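Local coordinates for protein carboxypeptidase D (Drosophila melanogaster, PDB 3MN8) that removes C-terminal arginine or lysine residues from peptides and proteins as a zinc-dependent metallocarboxypeptidase, and is represented here by its first catalytic unit, at residues 38-43 with 104-109; 151-156 with 311-316; 94-99 with 214-219. All coordinates share one frame; numbering follows the deposited sequence.

Contact 1: 38-43 with 104-109; sequences PHYASQ and ETVGRQ. With ZN (zinc ion), chain F; GEM ((2-guanidinoethylmercapto)succinic acid), chain G.
The Tyr-40 ring lies obliquely against the start of helix 106-121, with Tyr-40 CD2 3.4 Å from Gln-109 CG. The Gln-109 amide is turned nearly perpendicular to this ring, its plane 83° away. Tyr-311 meets the ring edge-to-face from the loop before helix 317-333. The Arg-108 guanidinium turns its edge toward segment 38-43, where Ala-41 O lies near its plane, while the aromatic ring of Tyr-148 supplies a cation-pi partner.

Glutamine suits its place because its methylene touches the ring and its amide serves the backbone. A bend at chi2 (-49°) folds the chain back so that Gln-109 OE1 accepts the nearly straight bond from Ala-41 N at 2.9 Å, the donor standing well above the carbonyl plane. The small Ala-41, its CB 3.4 Å from Gln-109 OE1, probably suits this close approach. At the far end of the tyrosine, Thr-105 OG1 is 3.4 Å from Tyr-40 OH, a weak and unsettled hydrogen bond; the stronger partner of this OH is Pro-312 O. Ser-42 caps the following helix through Gln-45 N.

The loop 38-43 thus packs beside the turn that leads out of the zinc site. Glu-104, just before the helix, binds zinc through both OE1 and OE2 at 2.0 Å each. With His-101 three residues earlier it forms the HxxE zinc-binding motif of M14 carboxypeptidases.

Contact 2: 151-156 with 311-316; sequences SQEGNC and YPAAST
Two backbone hydrogen bonds join Gly-154 and Asn-155 to the single residue Tyr-311: Gly-154 N donates to Tyr-311 O at 2.8 Å, and Tyr-311 N donates to Asn-155 O at 3.0 Å. Two consecutive residues facing one make this a G1 beta bulge, and it follows the classic pattern in which the bulge is joined to a type II turn, here Gln-152 to Asn-155. The turn closes with Asn-155 N bonded to Gln-152 O at 3.1 Å. Glycine fits the shared position because, having no CB, it accommodates the positive phi found there.

Both bonds to Tyr-311 are bent at the hydrogen (131° and 136°), and the donor to Asn-155 O stands above its carbonyl plane. Just beyond, the disulfide from Cys-156 to Cys-309 ties the same two loops covalently.

Packing spreads outward from Tyr-311. Its CG is anti to the backbone N (chi1 -156°), which swings the ring under the turn, where the backbone at Glu-153 lies over one face, though its exact closeness is doubtful. The broad, flat side chain of tyrosine probably suits such a place. Ser-151 CB approaches the ring's edge, 4.0 Å from Tyr-311 CE1, while its hydroxyl bonds to Gly-147 O. The extended Glu-153 chain runs across the ring and along 312-314, bringing CG 3.8 Å from Pro-312 O and OE1 3.5 Å from Ala-314 N.

Contact 3: 94-99 with 214-219; sequences VKYIAN and ANFHGG. With ZN (zinc ion), chain F; GEM ((2-guanidinoethylmercapto)succinic acid), chain G.
Tyr-96 and Phe-216 meet across two neighbouring parallel strands, 94-97 and 214-217, in the middle of the mixed eight-stranded sheet of the carboxypeptidase alpha/beta fold. The tight part is a run of three backbone bonds. Ala-214 N reaches Lys-95 O, Ile-97 N reaches Ala-214 O almost straight at 2.9 Å, and Phe-216 N reaches Ile-97 O.

On one face of the sheet Phe-216 turns its edge to the face of Tyr-96 in a T-shaped pair, centroids 5.3 Å apart and planes at 76°. Alanine at 214 is small enough for its CB to sit 3.5 Å from Tyr-96 CE1. Leu-328 and Leu-331 of helix 317-333 close over this aromatic group. On the other face Ile-97 CB meets Asn-215 CB at 4.0 Å.

Past these residues the strands separate: the CA atoms of Asn-99 and His-217 are 6.6 Å apart, and segment 214-219 runs on to partly exposed Gly-219 beside the pocket of (2-guanidinoethylmercapto)succinic acid. The sulfur S7 of this ligand lies over one face of the His-217 ring. Asn-215 is the second-shell residue that helps fix that ring's rotation: His-217 NE2 donates to Asn-215 OD1 at 2.7 Å, while His-217 ND1 binds zinc at 2.1 Å.

In the fold
All three contacts lie in the peptidase M14 catalytic domain. Contact 3 is the deepest, at the middle of the central sheet; contacts 1 and 2 lie farther out, their centres about 12 and about 17 Å from its centre and about 9 Å from each other. Along the chain the segments run 38-43, 94-99, 104-109, 151-156, 214-219, 311-316, so contact 1 closes before contact 2 opens, while contact 3 interleaves with both. Strand 93-97 and helix 106-121 are consecutive elements, and the loop between them brings Glu-104 of contact 1 to the same zinc as His-217 of contact 3. Contact 2 touches contact 1 but not contact 3, joining surface loops outside the metal site.

Contact 1: 38-43 with 104-109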
loop_
_atom_site.group_PDB
_atom_site.type_symbol
_atom_site.label_atom_id
_atom_site.label_comp_id
_atom_site.label_asym_id
_atom_site.label_seq_id
_atom_site.Cartn_x
_atom_site.Cartn_y
_atom_site.Cartn_z
ATOM N N PRO A 38 -19.591 -0.918 17.528
ATOM C CA PRO A 38 -18.578 0.064 17.128
ATOM C C PRO A 38 -17.664 0.456 18.285
ATOM O O PRO A 38 -18.134 0.873 19.345
ATOM C CB PRO A 38 -19.409 1.266 16.679
ATOM C CG PRO A 38 -20.788 0.722 16.432
ATOM C CD PRO A 38 -20.958 -0.393 17.404
ATOM N N HIS A 39 -16.361 0.322 18.071
ATOM C CA HIS A 39 -15.371 0.629 19.091
ATOM C C HIS A 39 -13.963 0.548 18.495
ATOM O O HIS A 39 -13.740 -0.109 17.470
ATOM C CB HIS A 39 -15.522 -0.327 20.282
ATOM C CG HIS A 39 -14.976 -1.703 20.032
ATOM N ND1 HIS A 39 -15.501 -2.547 19.082
ATOM C CD2 HIS A 39 -13.963 -2.374 20.626
ATOM C CE1 HIS A 39 -14.822 -3.686 19.092
ATOM N NE2 HIS A 39 -13.891 -3.611 20.016
ATOM N N TYR A 40 -13.009 1.221 19.124
ATOM C CA TYR A 40 -11.631 1.145 18.644
ATOM C C TYR A 40 -10.909 -0.050 19.254
ATOM O O TYR A 40 -10.895 -0.213 20.471
ATOM C CB TYR A 40 -10.875 2.458 18.913
ATOM C CG TYR A 40 -11.219 3.564 17.926
ATOM C CD1 TYR A 40 -11.988 4.658 18.305
ATOM C CD2 TYR A 40 -10.792 3.498 16.607
ATOM C CE1 TYR A 40 -12.307 5.656 17.396
ATOM C CE2 TYR A 40 -11.108 4.490 15.699
ATOM C CZ TYR A 40 -11.863 5.562 16.096
ATOM O OH TYR A 40 -12.175 6.531 15.172
ATOM N N ALA A 41 -10.325 -0.893 18.410
ATOM C CA ALA A 41 -9.611 -2.069 18.905
ATOM C C ALA A 41 -8.255 -1.681 19.519
ATOM O O ALA A 41 -7.444 -0.994 18.897
ATOM C CB ALA A 41 -9.436 -3.095 17.801
ATOM N N SER A 42 -8.032 -2.118 20.756
ATOM C CA SER A 42 -6.778 -1.832 21.449
ATOM C C SER A 42 -5.666 -2.722 20.916
ATOM O O SER A 42 -5.914 -3.632 20.133
ATOM C CB SER A 42 -6.932 -2.050 22.959
ATOM O OG SER A 42 -7.056 -3.429 23.273
ATOM N N GLN A 43 -4.440 -2.468 21.349
ATOM C CA GLN A 43 -3.341 -3.358 21.012
ATOM C C GLN A 43 -3.696 -4.792 21.380
ATOM O O GLN A 43 -3.580 -5.680 20.548
ATOM C CB GLN A 43 -2.063 -2.941 21.737
ATOM C CG GLN A 43 -0.840 -3.734 21.327
ATOM C CD GLN A 43 -0.507 -3.579 19.843
ATOM O OE1 GLN A 43 -0.818 -2.560 19.215
ATOM N NE2 GLN A 43 0.143 -4.594 19.280
ATOM N N GLU A 104 -4.211 9.492 14.049
ATOM C CA GLU A 104 -5.005 9.338 12.834
ATOM C C GLU A 104 -5.475 7.893 12.763
ATOM O O GLU A 104 -4.741 7.006 12.303
ATOM C CB GLU A 104 -4.179 9.695 11.605
ATOM C CG GLU A 104 -3.591 11.100 11.634
ATOM C CD GLU A 104 -2.592 11.305 10.527
ATOM O OE1 GLU A 104 -2.534 10.438 9.636
ATOM O OE2 GLU A 104 -1.855 12.310 10.550
ATOM N N THR A 105 -6.713 7.678 13.195
ATOM C CA THR A 105 -7.167 6.372 13.662
ATOM C C THR A 105 -8.150 5.605 12.763
ATOM O O THR A 105 -8.235 4.387 12.853
ATOM C CB THR A 105 -7.808 6.541 15.058
ATOM O OG1 THR A 105 -8.894 7.481 14.980
ATOM C CG2 THR A 105 -6.779 7.076 16.049
ATOM N N VAL A 106 -8.908 6.298 11.916
ATOM C CA VAL A 106 -9.941 5.629 11.114
ATOM C C VAL A 106 -9.363 4.473 10.267
ATOM O O VAL A 106 -9.879 3.350 10.283
ATOM C CB VAL A 106 -10.722 6.637 10.220
ATOM C CG1 VAL A 106 -11.800 5.928 9.390
ATOM C CG2 VAL A 106 -11.331 7.747 11.068
ATOM N N GLY A 107 -8.282 4.746 9.538
ATOM C CA GLY A 107 -7.628 3.729 8.728
ATOM C C GLY A 107 -7.365 2.475 9.536
ATOM O O GLY A 107 -7.584 1.348 9.068
ATOM N N ARG A 108 -6.887 2.682 10.761
ATOM C CA ARG A 108 -6.677 1.592 11.707
ATOM C C ARG A 108 -7.879 0.666 11.707
ATOM O O ARG A 108 -7.764 -0.515 11.378
ATOM C CB ARG A 108 -6.435 2.127 13.125
ATOM C CG ARG A 108 -6.706 1.093 14.192
ATOM C CD ARG A 108 -6.581 1.630 15.612
ATOM N NE ARG A 108 -5.205 1.573 16.082
ATOM C CZ ARG A 108 -4.713 0.759 17.015
ATOM N NH1 ARG A 108 -5.471 -0.121 17.659
ATOM N NH2 ARG A 108 -3.423 0.849 17.308
ATOM N N GLN A 109 -9.037 1.210 12.062
ATOM C CA GLN A 109 -10.243 0.391 12.186
ATOM C C GLN A 109 -10.723 -0.166 10.856
ATOM O O GLN A 109 -11.233 -1.296 10.809
ATOM C CB GLN A 109 -11.376 1.149 12.880
ATOM C CG GLN A 109 -11.371 0.997 14.382
ATOM C CD GLN A 109 -11.252 -0.447 14.799
ATOM O OE1 GLN A 109 -10.298 -0.836 15.478
ATOM N NE2 GLN A 109 -12.218 -1.257 14.392
HETATM ZN ZN ZN F . -0.840 11.372 9.056
HETATM C C8 GEM G . 1.047 14.294 5.670
HETATM S S7 GEM G . 1.278 12.869 4.644
HETATM C C6 GEM G . 0.182 13.251 3.307
HETATM C C5 GEM G . 0.438 14.616 2.673
HETATM N N3 GEM G . 1.707 14.540 1.967
HETATM C C1 GEM G . 2.382 15.548 1.425
HETATM N N4 GEM G . 3.536 15.327 0.807
HETATM N N2 GEM G . 1.906 16.786 1.502
HETATM C C9 GEM G . 2.102 14.247 6.743
HETATM O O14 GEM G . 2.840 13.238 6.800
HETATM O O15 GEM G . 2.213 15.212 7.528
HETATM C C10 GEM G . -0.370 14.396 6.259
HETATM C C11 GEM G . -0.763 13.347 7.293
HETATM O O12 GEM G . -1.863 12.764 7.133
HETATM O O13 GEM G . -0.014 13.124 8.278
#

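Contact 2: 151-156 with 311-316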
loop_
_atom_site.group_PDB
_atom_site.type_symbol
_atom_site.label_atom_id
_atom_site.label_comp_id
_atom_site.label_asym_id
_atom_site.label_seq_id
_atom_site.Cartn_x
_atom_site.Cartn_y
_atom_site.Cartn_z
ATOM N N SER A 151 -2.681 8.721 22.255
ATOM C CA SER A 151 -3.701 9.579 21.641
ATOM C C SER A 151 -5.084 9.486 22.318
ATOM O O SER A 151 -5.383 8.503 23.000
ATOM C CB SER A 151 -3.813 9.282 20.141
ATOM O OG SER A 151 -2.580 9.533 19.479
ATOM N N GLN A 152 -5.920 10.512 22.129
ATOM C CA GLN A 152 -7.230 10.579 22.777
ATOM C C GLN A 152 -8.411 10.520 21.818
ATOM O O GLN A 152 -8.664 11.464 21.065
ATOM C CB GLN A 152 -7.339 11.863 23.601
ATOM C CG GLN A 152 -8.713 12.077 24.234
ATOM C CD GLN A 152 -8.811 13.384 24.981
ATOM O OE1 GLN A 152 -9.904 13.836 25.323
ATOM N NE2 GLN A 152 -7.666 14.005 25.235
ATOM N N GLU A 153 -9.146 9.417 21.865
ATOM C CA GLU A 153 -10.335 9.268 21.035
ATOM C C GLU A 153 -11.216 10.507 21.138
ATOM O O GLU A 153 -11.503 10.985 22.235
ATOM C CB GLU A 153 -11.132 8.029 21.450
ATOM C CG GLU A 153 -12.383 7.814 20.625
ATOM C CD GLU A 153 -13.190 6.621 21.091
ATOM O OE1 GLU A 153 -14.397 6.557 20.757
ATOM O OE2 GLU A 153 -12.613 5.754 21.790
ATOM N N GLY A 154 -11.641 11.026 19.991
ATOM C CA GLY A 154 -12.490 12.205 19.953
ATOM C C GLY A 154 -11.767 13.403 19.372
ATOM O O GLY A 154 -12.389 14.297 18.809
ATOM N N ASN A 155 -10.446 13.417 19.495
ATOM C CA ASN A 155 -9.648 14.528 18.986
ATOM C C ASN A 155 -9.559 14.619 17.455
ATOM O O ASN A 155 -8.730 13.950 16.821
ATOM C CB ASN A 155 -8.245 14.488 19.595
ATOM C CG ASN A 155 -8.132 15.357 20.830
ATOM O OD1 ASN A 155 -7.356 15.076 21.748
ATOM N ND2 ASN A 155 -8.915 16.427 20.858
ATOM N N CYS A 156 -10.411 15.453 16.864
ATOM C CA CYS A 156 -10.322 15.705 15.436
ATOM C C CYS A 156 -8.962 16.319 15.124
ATOM O O CYS A 156 -8.324 15.984 14.120
ATOM C CB CYS A 156 -11.462 16.618 14.976
ATOM S SG CYS A 156 -13.072 15.798 14.908
ATOM N N TYR A 311 -9.164 11.683 14.890
ATOM C CA TYR A 311 -9.604 10.620 15.799
ATOM C C TYR A 311 -11.088 10.756 16.126
ATOM O O TYR A 311 -11.433 11.286 17.176
ATOM C CB TYR A 311 -8.816 10.687 17.113
ATOM C CG TYR A 311 -8.735 9.379 17.885
ATOM C CD1 TYR A 311 -7.627 9.091 18.679
ATOM C CD2 TYR A 311 -9.747 8.431 17.816
ATOM C CE1 TYR A 311 -7.525 7.905 19.387
ATOM C CE2 TYR A 311 -9.653 7.227 18.515
ATOM C CZ TYR A 311 -8.537 6.977 19.301
ATOM O OH TYR A 311 -8.430 5.801 20.008
ATOM N N PRO A 312 -11.971 10.281 15.230
ATOM C CA PRO A 312 -13.414 10.423 15.474
ATOM C C PRO A 312 -13.899 9.390 16.485
ATOM O O PRO A 312 -13.094 8.592 16.976
ATOM C CB PRO A 312 -14.046 10.171 14.097
ATOM C CG PRO A 312 -12.869 10.029 13.112
ATOM C CD PRO A 312 -11.682 9.640 13.935
ATOM N N ALA A 313 -15.192 9.413 16.796
ATOM C CA ALA A 313 -15.778 8.469 17.750
ATOM C C ALA A 313 -16.240 7.201 17.047
ATOM O O ALA A 313 -16.548 7.217 15.854
ATOM C CB ALA A 313 -16.947 9.115 18.514
ATOM N N ALA A 314 -16.301 6.108 17.803
ATOM C CA ALA A 314 -16.665 4.805 17.260
ATOM C C ALA A 314 -17.908 4.816 16.356
ATOM O O ALA A 314 -17.897 4.231 15.275
ATOM C CB ALA A 314 -16.840 3.802 18.392
ATOM N N SER A 315 -18.974 5.476 16.801
ATOM C CA SER A 315 -20.252 5.474 16.078
ATOM C C SER A 315 -20.063 5.913 14.637
ATOM O O SER A 315 -20.880 5.604 13.767
ATOM C CB SER A 315 -21.282 6.384 16.776
ATOM O OG SER A 315 -20.857 7.743 16.789
ATOM N N THR A 316 -18.977 6.644 14.407
ATOM C CA THR A 316 -18.602 7.112 13.083
ATOM C C THR A 316 -18.133 5.952 12.213
ATOM O O THR A 316 -18.381 5.930 11.001
ATOM C CB THR A 316 -17.482 8.169 13.185
ATOM O OG1 THR A 316 -18.071 9.464 13.337
ATOM C CG2 THR A 316 -16.608 8.171 11.949
#

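Contact 3: 94-99 with 214-219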
loop_
_atom_site.group_PDB
_atom_site.type_symbol
_atom_site.label_atom_id
_atom_site.label_comp_id
_atom_site.label_asym_id
_atom_site.label_seq_id
_atom_site.Cartn_x
_atom_site.Cartn_y
_atom_site.Cartn_z
ATOM N N VAL A 94 0.701 -7.427 -1.926
ATOM C CA VAL A 94 0.235 -6.072 -1.758
ATOM C C VAL A 94 0.134 -5.825 -0.264
ATOM O O VAL A 94 0.045 -6.785 0.509
ATOM C CB VAL A 94 -1.147 -5.891 -2.408
ATOM C CG1 VAL A 94 -1.606 -4.451 -2.292
ATOM C CG2 VAL A 94 -1.115 -6.339 -3.867
ATOM N N LYS A 95 0.159 -4.556 0.148
ATOM C CA LYS A 95 0.009 -4.200 1.563
ATOM C C LYS A 95 -0.838 -2.948 1.808
ATOM O O LYS A 95 -0.874 -2.021 0.993
ATOM C CB LYS A 95 1.373 -4.047 2.241
ATOM C CG LYS A 95 2.227 -2.910 1.712
ATOM C CD LYS A 95 3.621 -3.423 1.358
ATOM C CE LYS A 95 4.676 -2.338 1.550
ATOM N NZ LYS A 95 4.369 -1.058 0.856
ATOM N N TYR A 96 -1.533 -2.948 2.938
ATOM C CA TYR A 96 -2.200 -1.753 3.446
ATOM C C TYR A 96 -1.633 -1.413 4.825
ATOM O O TYR A 96 -1.626 -2.260 5.727
ATOM C CB TYR A 96 -3.707 -1.981 3.561
ATOM C CG TYR A 96 -4.472 -1.704 2.290
ATOM C CD1 TYR A 96 -3.934 -0.895 1.296
ATOM C CD2 TYR A 96 -5.742 -2.240 2.087
ATOM C CE1 TYR A 96 -4.638 -0.623 0.143
ATOM C CE2 TYR A 96 -6.454 -1.978 0.928
ATOM C CZ TYR A 96 -5.890 -1.169 -0.045
ATOM O OH TYR A 96 -6.562 -0.892 -1.217
ATOM N N ILE A 97 -1.128 -0.197 5.001
ATOM C CA ILE A 97 -0.708 0.196 6.343
ATOM C C ILE A 97 -1.585 1.331 6.843
ATOM O O ILE A 97 -2.084 2.127 6.045
ATOM C CB ILE A 97 0.794 0.575 6.446
ATOM C CG1 ILE A 97 1.709 -0.596 6.037
ATOM C CG2 ILE A 97 1.119 0.947 7.881
ATOM C CD1 ILE A 97 2.032 -0.679 4.575
ATOM N N ALA A 98 -1.785 1.392 8.158
ATOM C CA ALA A 98 -2.566 2.464 8.757
ATOM C C ALA A 98 -1.925 3.001 10.040
ATOM O O ALA A 98 -0.940 2.461 10.537
ATOM C CB ALA A 98 -3.969 1.981 9.031
ATOM N N ASN A 99 -2.495 4.080 10.558
ATOM C CA ASN A 99 -2.167 4.587 11.884
ATOM C C ASN A 99 -0.689 4.840 12.149
ATOM O O ASN A 99 -0.220 4.628 13.276
ATOM C CB ASN A 99 -2.717 3.651 12.964
ATOM C CG ASN A 99 -2.734 4.300 14.339
ATOM O OD1 ASN A 99 -2.172 3.774 15.295
ATOM N ND2 ASN A 99 -3.365 5.460 14.434
ATOM N N ALA A 214 -0.804 1.105 0.050
ATOM C CA ALA A 214 -1.413 2.356 0.460
ATOM C C ALA A 214 -1.210 2.523 1.946
ATOM O O ALA A 214 -1.236 1.534 2.675
ATOM C CB ALA A 214 -2.886 2.356 0.126
ATOM N N ASN A 215 -0.971 3.756 2.399
ATOM C CA ASN A 215 -1.016 4.025 3.833
ATOM C C ASN A 215 -1.970 5.181 4.212
ATOM O O ASN A 215 -2.116 6.172 3.479
ATOM C CB ASN A 215 0.383 4.089 4.495
ATOM C CG ASN A 215 1.098 5.389 4.256
ATOM O OD1 ASN A 215 1.299 6.164 5.190
ATOM N ND2 ASN A 215 1.507 5.636 3.011
ATOM N N PHE A 216 -2.652 5.006 5.343
ATOM C CA PHE A 216 -3.814 5.805 5.652
ATOM C C PHE A 216 -3.533 6.799 6.748
ATOM O O PHE A 216 -2.889 6.489 7.751
ATOM C CB PHE A 216 -4.985 4.898 6.016
ATOM C CG PHE A 216 -5.311 3.909 4.946
ATOM C CD1 PHE A 216 -4.709 2.664 4.921
ATOM C CD2 PHE A 216 -6.193 4.240 3.932
ATOM C CE1 PHE A 216 -4.998 1.763 3.913
ATOM C CE2 PHE A 216 -6.481 3.335 2.916
ATOM C CZ PHE A 216 -5.885 2.103 2.908
ATOM N N HIS A 217 -4.040 8.004 6.537
ATOM C CA HIS A 217 -3.841 9.103 7.444
ATOM C C HIS A 217 -5.176 9.790 7.660
ATOM O O HIS A 217 -6.157 9.478 6.991
ATOM C CB HIS A 217 -2.842 10.093 6.843
ATOM C CG HIS A 217 -1.455 9.546 6.714
ATOM N ND1 HIS A 217 -0.435 9.898 7.570
ATOM C CD2 HIS A 217 -0.921 8.660 5.836
ATOM C CE1 HIS A 217 0.670 9.265 7.222
ATOM N NE2 HIS A 217 0.401 8.504 6.174
ATOM N N GLY A 218 -5.203 10.733 8.592
ATOM C CA GLY A 218 -6.405 11.494 8.852
ATOM C C GLY A 218 -6.033 12.953 8.916
ATOM O O GLY A 218 -4.853 13.291 9.024
ATOM N N GLY A 219 -7.031 13.818 8.837
ATOM C CA GLY A 219 -6.784 15.242 8.892
ATOM C C GLY A 219 -7.441 15.873 7.692
ATOM O O GLY A 219 -7.809 17.052 7.695
HETATM ZN ZN ZN F . -0.840 11.372 9.056
HETATM C C8 GEM G . 1.047 14.294 5.670
HETATM S S7 GEM G . 1.278 12.869 4.644
HETATM C C6 GEM G . 0.182 13.251 3.307
HETATM C C5 GEM G . 0.438 14.616 2.673
HETATM N N3 GEM G . 1.707 14.540 1.967
HETATM C C1 GEM G . 2.382 15.548 1.425
HETATM N N4 GEM G . 3.536 15.327 0.807
HETATM N N2 GEM G . 1.906 16.786 1.502
HETATM C C9 GEM G . 2.102 14.247 6.743
HETATM O O14 GEM G . 2.840 13.238 6.800
HETATM O O15 GEM G . 2.213 15.212 7.528
HETATM C C10 GEM G . -0.370 14.396 6.259
HETATM C C11 GEM G . -0.763 13.347 7.293
HETATM O O12 GEM G . -1.863 12.764 7.133
HETATM O O13 GEM G . -0.014 13.124 8.278
#